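Long-range contacts in spindle pole body-associated protein VIK1 (Saccharomyces cerevisiae, PDB 2O0A), which helps organise microtubules by recruiting its partner, the minus-end-directed motor Kar3, to them and to the spindle pole body, and this chain is its motor-like C-terminal domain: residues G24-Y29 against E284-Q289; H57-N62 against K278-S283. One frame throughout, in Å; residues are numbered along the deposited sequence.

Both contacts seat helix 276-289 in this kinesin-like domain, with centres about 10 Å apart, and each uses a different part of it. Contact 1 sets the helix's C-terminal turns against strand 27-32 of the main sheet and is only partly buried; contact 2 sets the preceding turns against strand 58-60 of the small antiparallel sheet and is more fully buried, although it lies farther from the chain's centre. Their chemistry differs accordingly. Contact 1 lays the amide of Gln287 and a methyl of Val286 on Met26 and Cys28, whereas contact 2 depends on two aromatic rings, with waters bridging its polar groups. The two meet directly where Asn62 OD1 accepts a hydrogen bond from Cys28 N.

Contact 1. Residues G24-Y29 against E284-Q289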
loop_
_atom_site.group_PDB
_atom_site.type_symbol
_atom_site.label_atom_id
_atom_site.label_comp_id
_atom_site.label_asym_id
_atom_site.label_seq_id
_atom_site.Cartn_x
_atom_site.Cartn_y
_atom_site.Cartn_z
ATOM N N GLY A 24 -11.374 8.948 -12.448
ATOM C CA GLY A 24 -10.451 9.712 -11.596
ATOM C C GLY A 24 -10.625 9.371 -10.127
ATOM O O GLY A 24 -10.407 10.216 -9.248
ATOM N N THR A 25 -10.997 8.116 -9.878
ATOM C CA THR A 25 -11.334 7.619 -8.552
ATOM C C THR A 25 -10.067 7.371 -7.732
ATOM O O THR A 25 -9.062 6.903 -8.270
ATOM C CB THR A 25 -12.113 6.281 -8.649
ATOM O OG1 THR A 25 -13.081 6.353 -9.707
ATOM C CG2 THR A 25 -12.828 5.999 -7.345
ATOM N N MET A 26 -10.134 7.686 -6.442
ATOM C CA MET A 26 -9.038 7.380 -5.524
ATOM C C MET A 26 -9.157 5.916 -5.101
ATOM O O MET A 26 -10.171 5.506 -4.520
ATOM C CB MET A 26 -9.066 8.307 -4.303
ATOM C CG MET A 26 -8.024 7.969 -3.251
ATOM S SD MET A 26 -6.345 8.059 -3.908
ATOM C CE MET A 26 -6.157 9.820 -4.092
ATOM N N ARG A 27 -8.121 5.128 -5.401
ATOM C CA ARG A 27 -8.148 3.689 -5.144
ATOM C C ARG A 27 -8.161 3.390 -3.653
ATOM O O ARG A 27 -7.317 3.880 -2.896
ATOM C CB ARG A 27 -6.934 3.017 -5.789
ATOM C CG ARG A 27 -7.051 2.846 -7.273
ATOM C CD ARG A 27 -5.720 2.429 -7.885
ATOM N NE ARG A 27 -5.863 2.258 -9.328
ATOM C CZ ARG A 27 -5.819 3.253 -10.209
ATOM N NH1 ARG A 27 -5.657 4.509 -9.807
ATOM N NH2 ARG A 27 -5.952 2.995 -11.499
ATOM N N CYS A 28 -9.146 2.591 -3.240
ATOM C CA CYS A 28 -9.290 2.165 -1.846
ATOM C C CYS A 28 -9.874 0.760 -1.824
ATOM O O CYS A 28 -10.998 0.514 -2.278
ATOM C CB CYS A 28 -10.149 3.150 -1.065
ATOM S SG CYS A 28 -10.207 2.833 0.705
ATOM N N TYR A 29 -9.064 -0.179 -1.344
ATOM C CA TYR A 29 -9.403 -1.586 -1.349
ATOM C C TYR A 29 -9.455 -2.101 0.064
ATOM O O TYR A 29 -8.648 -1.685 0.880
ATOM C CB TYR A 29 -8.319 -2.347 -2.111
ATOM C CG TYR A 29 -8.389 -2.123 -3.609
ATOM C CD1 TYR A 29 -8.882 -3.123 -4.431
ATOM C CD2 TYR A 29 -7.958 -0.916 -4.199
ATOM C CE1 TYR A 29 -8.953 -2.946 -5.813
ATOM C CE2 TYR A 29 -8.028 -0.732 -5.581
ATOM C CZ TYR A 29 -8.523 -1.746 -6.366
ATOM O OH TYR A 29 -8.597 -1.582 -7.736
ATOM N N GLU A 284 -14.209 5.954 3.896
ATOM C CA GLU A 284 -15.099 6.927 3.244
ATOM C C GLU A 284 -14.435 8.290 2.977
ATOM O O GLU A 284 -14.652 8.894 1.925
ATOM C CB GLU A 284 -16.416 7.098 4.017
ATOM C CG GLU A 284 -17.530 7.702 3.165
ATOM C CD GLU A 284 -18.858 7.831 3.891
ATOM O OE1 GLU A 284 -19.223 6.913 4.657
ATOM O OE2 GLU A 284 -19.548 8.850 3.679
ATOM N N GLU A 285 -13.621 8.758 3.914
ATOM C CA GLU A 285 -12.873 9.999 3.746
ATOM C C GLU A 285 -11.837 9.906 2.624
ATOM O O GLU A 285 -11.651 10.848 1.857
ATOM C CB GLU A 285 -12.164 10.360 5.038
ATOM C CG GLU A 285 -13.071 10.641 6.220
ATOM C CD GLU A 285 -12.255 10.997 7.421
ATOM O OE1 GLU A 285 -11.615 10.082 7.989
ATOM O OE2 GLU A 285 -12.219 12.196 7.782
ATOM N N VAL A 286 -11.158 8.765 2.543
ATOM C CA VAL A 286 -10.187 8.541 1.479
ATOM C C VAL A 286 -10.825 8.716 0.102
ATOM O O VAL A 286 -10.250 9.368 -0.777
ATOM C CB VAL A 286 -9.538 7.133 1.598
ATOM C CG1 VAL A 286 -8.818 6.728 0.292
ATOM C CG2 VAL A 286 -8.592 7.088 2.782
ATOM N N GLN A 287 -12.020 8.154 -0.062
ATOM C CA GLN A 287 -12.679 8.079 -1.365
ATOM C C GLN A 287 -13.576 9.275 -1.694
ATOM O O GLN A 287 -14.117 9.349 -2.805
ATOM C CB GLN A 287 -13.473 6.768 -1.474
ATOM C CG GLN A 287 -12.588 5.527 -1.369
ATOM C CD GLN A 287 -13.381 4.236 -1.348
ATOM O OE1 GLN A 287 -13.674 3.654 -2.397
ATOM N NE2 GLN A 287 -13.711 3.762 -0.151
ATOM N N THR A 288 -13.733 10.202 -0.745
ATOM C CA THR A 288 -14.577 11.389 -0.972
ATOM C C THR A 288 -13.855 12.735 -0.825
ATOM O O THR A 288 -14.260 13.733 -1.434
ATOM C CB THR A 288 -15.880 11.386 -0.093
ATOM O OG1 THR A 288 -15.544 11.386 1.301
ATOM C CG2 THR A 288 -16.761 10.184 -0.408
ATOM N N GLN A 289 -12.788 12.761 -0.038
ATOM C CA GLN A 289 -12.116 14.015 0.296
ATOM C C GLN A 289 -10.773 14.203 -0.414
ATOM O O GLN A 289 -10.107 15.226 -0.230
ATOM C CB GLN A 289 -11.956 14.142 1.811
ATOM C CG GLN A 289 -13.271 14.146 2.581
ATOM C CD GLN A 289 -13.127 14.702 3.990
ATOM O OE1 GLN A 289 -12.466 15.722 4.205
ATOM N NE2 GLN A 289 -13.758 14.042 4.954
#
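The side-chain amide of Gln287 lies flat against Cys28: CB of Cys28 sits over one face, almost directly above the amide carbon CD at 3.4 Å, and Cys28 SG lies over the same face, 3.7 Å from Gln287 NE2. NE2 is itself held by two carbonyls, Lys60 O and Ser283 O, which fixes how the plane is turned. The glutamine chain runs straight out from CG (chi2 175°), long enough to carry the amide across the strand residue. Replacing Gln287 by an alanine would remove that plate and is likely to open a gap over Cys28 while depriving Lys60 O of its side-chain donor. Beside it the packing is mainly apolar, though Met26 CG also meets Val286 O at 3.6 Å. Met26 and Val286 cross at about a right angle, Met26 CG lying 3.8 Å from Val286 CG1, and the same methyl reaches Cys28 CB at 4.1 Å. Bends at chi2 and chi3 then turn the end of Met26 away from the helix. Val286 continues onto Phe237 and Phe242 of helix 231-243, while Met26 and Cys28 touch Phe266 and Leu268 of the adjacent parallel strand 265-270, so that helix 276-289 lies on the main sheet with helix 231-243 beside it.

Contact 2. Residues H57-N62 against K278-S283; sequences HVYKFN and KLLTIS
Aromatic packing of a sheet's outermost strand against a helix is the essence of this contact: Tyr59, on strand 58-60 of the three-stranded antiparallel sheet, and Phe61, just beyond it, press on Leu280 and Ser283 of helix 276-289. Strand 58-60 and helical segment 278-283 have axes 8.7 Å apart at 60°. At the centre is a CH-pi interaction of nearly ideal geometry, with Leu280 CB 3.5 Å from the centroid of the Tyr59 ring and only 3° off its normal. The opposite face of that ring carries CD2 of His57, displaced from the ring centre, so the tyrosine is clamped between an imidazole and an aliphatic chain. His57 is tethered in turn, its NE2 hydrogen-bonded to Glu284 OE1. Leu280 also serves Phe61, meeting it at the edge near the ring plane, with CD2 4.0 Å from Phe61 CZ. Ser283 approaches the same ring obliquely, its CB 3.4 Å from Phe61 CE1. The serine hydroxyl is turned back between its own N and carbonyl carbon (chi1 78°), which lets OG donate a 2.6 Å hydrogen bond, in the carbonyl plane and on a lone pair, to Leu280 O. Water then completes the polar side: one molecule donates to both Ser283 OG and Lys60 O, and another joins Tyr59 OH, at 2.8 Å, to Thr281 OG1, at 2.6 Å. The tyrosine hydroxyl thus reaches the helix through solvent while its ring rests on Leu280, whose O is 3.4 Å from Tyr59 CD1. Strand 58-60 pairs with strand 49-52, and Phe61 continues onto Cys28 and Ala30 of the main sheet. A small antiparallel sheet inserted after the first central strand, packed on the last helix, is consistent with the kinesin motor fold, which this domain keeps although it lacks a nucleotide-binding site.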
loop_
_atom_site.group_PDB
_atom_site.type_symbol
_atom_site.label_atom_id
_atom_site.label_comp_id
_atom_site.label_asym_id
_atom_site.label_seq_id
_atom_site.Cartn_x
_atom_site.Cartn_y
_atom_site.Cartn_z
ATOM N N HIS A 57 -25.203 1.175 7.748
ATOM C CA HIS A 57 -24.299 2.039 6.977
ATOM C C HIS A 57 -23.546 1.257 5.902
ATOM O O HIS A 57 -22.967 0.209 6.187
ATOM C CB HIS A 57 -23.294 2.759 7.879
ATOM C CG HIS A 57 -22.623 3.922 7.217
ATOM N ND1 HIS A 57 -22.656 5.195 7.742
ATOM C CD2 HIS A 57 -21.908 4.008 6.068
ATOM C CE1 HIS A 57 -21.991 6.014 6.946
ATOM N NE2 HIS A 57 -21.526 5.318 5.925
ATOM N N VAL A 58 -23.553 1.797 4.685
ATOM C CA VAL A 58 -22.893 1.190 3.521
ATOM C C VAL A 58 -21.505 1.789 3.263
ATOM O O VAL A 58 -21.362 3.012 3.081
ATOM C CB VAL A 58 -23.776 1.331 2.240
ATOM C CG1 VAL A 58 -23.097 0.735 1.040
ATOM C CG2 VAL A 58 -25.139 0.665 2.457
ATOM N N TYR A 59 -20.494 0.913 3.248
ATOM C CA TYR A 59 -19.118 1.294 2.929
ATOM C C TYR A 59 -18.670 0.586 1.659
ATOM O O TYR A 59 -18.587 -0.631 1.622
ATOM C CB TYR A 59 -18.175 0.954 4.087
ATOM C CG TYR A 59 -18.508 1.680 5.367
ATOM C CD1 TYR A 59 -18.051 2.969 5.585
ATOM C CD2 TYR A 59 -19.294 1.069 6.356
ATOM C CE1 TYR A 59 -18.352 3.641 6.763
ATOM C CE2 TYR A 59 -19.603 1.736 7.533
ATOM C CZ TYR A 59 -19.134 3.022 7.718
ATOM O OH TYR A 59 -19.422 3.696 8.875
ATOM N N LYS A 60 -18.397 1.373 0.627
ATOM C CA LYS A 60 -17.966 0.835 -0.662
ATOM C C LYS A 60 -16.452 0.947 -0.837
ATOM O O LYS A 60 -15.803 1.821 -0.243
ATOM C CB LYS A 60 -18.685 1.546 -1.811
ATOM C CG LYS A 60 -20.195 1.388 -1.755
ATOM C CD LYS A 60 -20.839 1.795 -3.058
ATOM C CE LYS A 60 -22.160 2.496 -2.805
ATOM N NZ LYS A 60 -22.596 3.289 -3.987
ATOM N N PHE A 61 -15.920 0.050 -1.666
ATOM C CA PHE A 61 -14.496 -0.008 -1.972
ATOM C C PHE A 61 -14.374 -0.363 -3.440
ATOM O O PHE A 61 -15.312 -0.904 -4.039
ATOM C CB PHE A 61 -13.836 -1.108 -1.151
ATOM C CG PHE A 61 -13.807 -0.827 0.329
ATOM C CD1 PHE A 61 -12.695 -0.236 0.908
ATOM C CD2 PHE A 61 -14.897 -1.152 1.132
ATOM C CE1 PHE A 61 -12.667 0.039 2.263
ATOM C CE2 PHE A 61 -14.881 -0.880 2.499
ATOM C CZ PHE A 61 -13.759 -0.289 3.064
ATOM N N ASN A 62 -13.216 -0.093 -4.036
ATOM C CA ASN A 62 -13.031 -0.547 -5.406
ATOM C C ASN A 62 -13.200 -2.064 -5.498
ATOM O O ASN A 62 -13.792 -2.586 -6.458
ATOM C CB ASN A 62 -11.686 -0.065 -5.958
ATOM C CG ASN A 62 -11.609 1.450 -6.019
ATOM O OD1 ASN A 62 -10.867 2.060 -5.276
ATOM N ND2 ASN A 62 -12.434 2.061 -6.863
ATOM N N LYS A 278 -13.843 2.424 12.792
ATOM C CA LYS A 278 -12.988 3.578 12.529
ATOM C C LYS A 278 -12.345 3.477 11.150
ATOM O O LYS A 278 -12.321 4.457 10.395
ATOM C CB LYS A 278 -11.908 3.684 13.603
ATOM C CG LYS A 278 -12.427 4.247 14.924
ATOM C CD LYS A 278 -12.036 5.688 15.087
ATOM C CE LYS A 278 -11.840 6.060 16.563
ATOM N NZ LYS A 278 -13.076 5.869 17.382
ATOM N N LEU A 279 -11.841 2.286 10.822
ATOM C CA LEU A 279 -11.239 2.053 9.507
ATOM C C LEU A 279 -12.270 2.185 8.378
ATOM O O LEU A 279 -11.964 2.727 7.312
ATOM C CB LEU A 279 -10.466 0.718 9.456
ATOM C CG LEU A 279 -8.980 0.756 9.893
ATOM C CD1 LEU A 279 -8.761 1.270 11.317
ATOM C CD2 LEU A 279 -8.258 -0.587 9.692
ATOM N N LEU A 280 -13.505 1.738 8.612
ATOM C CA LEU A 280 -14.563 1.977 7.624
ATOM C C LEU A 280 -14.814 3.473 7.445
ATOM O O LEU A 280 -14.905 3.958 6.331
ATOM C CB LEU A 280 -15.852 1.237 8.003
ATOM C CG LEU A 280 -15.779 -0.291 7.958
ATOM C CD1 LEU A 280 -17.009 -0.871 8.631
ATOM C CD2 LEU A 280 -15.649 -0.793 6.510
ATOM N N THR A 281 -14.892 4.222 8.546
ATOM C CA THR A 281 -15.055 5.672 8.439
ATOM C C THR A 281 -13.939 6.335 7.618
ATOM O O THR A 281 -14.192 7.181 6.762
ATOM C CB THR A 281 -15.182 6.312 9.834
ATOM O OG1 THR A 281 -16.370 5.811 10.449
ATOM C CG2 THR A 281 -15.254 7.848 9.735
ATOM N N ILE A 282 -12.706 5.923 7.868
ATOM C CA ILE A 282 -11.557 6.470 7.152
ATOM C C ILE A 282 -11.636 6.138 5.671
ATOM O O ILE A 282 -11.344 6.990 4.831
ATOM C CB ILE A 282 -10.242 6.008 7.796
ATOM C CG1 ILE A 282 -10.161 6.607 9.205
ATOM C CG2 ILE A 282 -9.031 6.442 6.950
ATOM C CD1 ILE A 282 -9.026 6.122 10.049
ATOM N N SER A 283 -12.088 4.925 5.365
ATOM C CA SER A 283 -12.246 4.501 3.976
ATOM C C SER A 283 -13.181 5.444 3.218
ATOM O O SER A 283 -12.968 5.721 2.035
ATOM C CB SER A 283 -12.708 3.039 3.891
ATOM O OG SER A 283 -14.100 2.897 4.146
HETATM O O HOH W 1 -18.586 6.361 9.201
HETATM O O HOH W 2 -15.907 3.244 2.156
#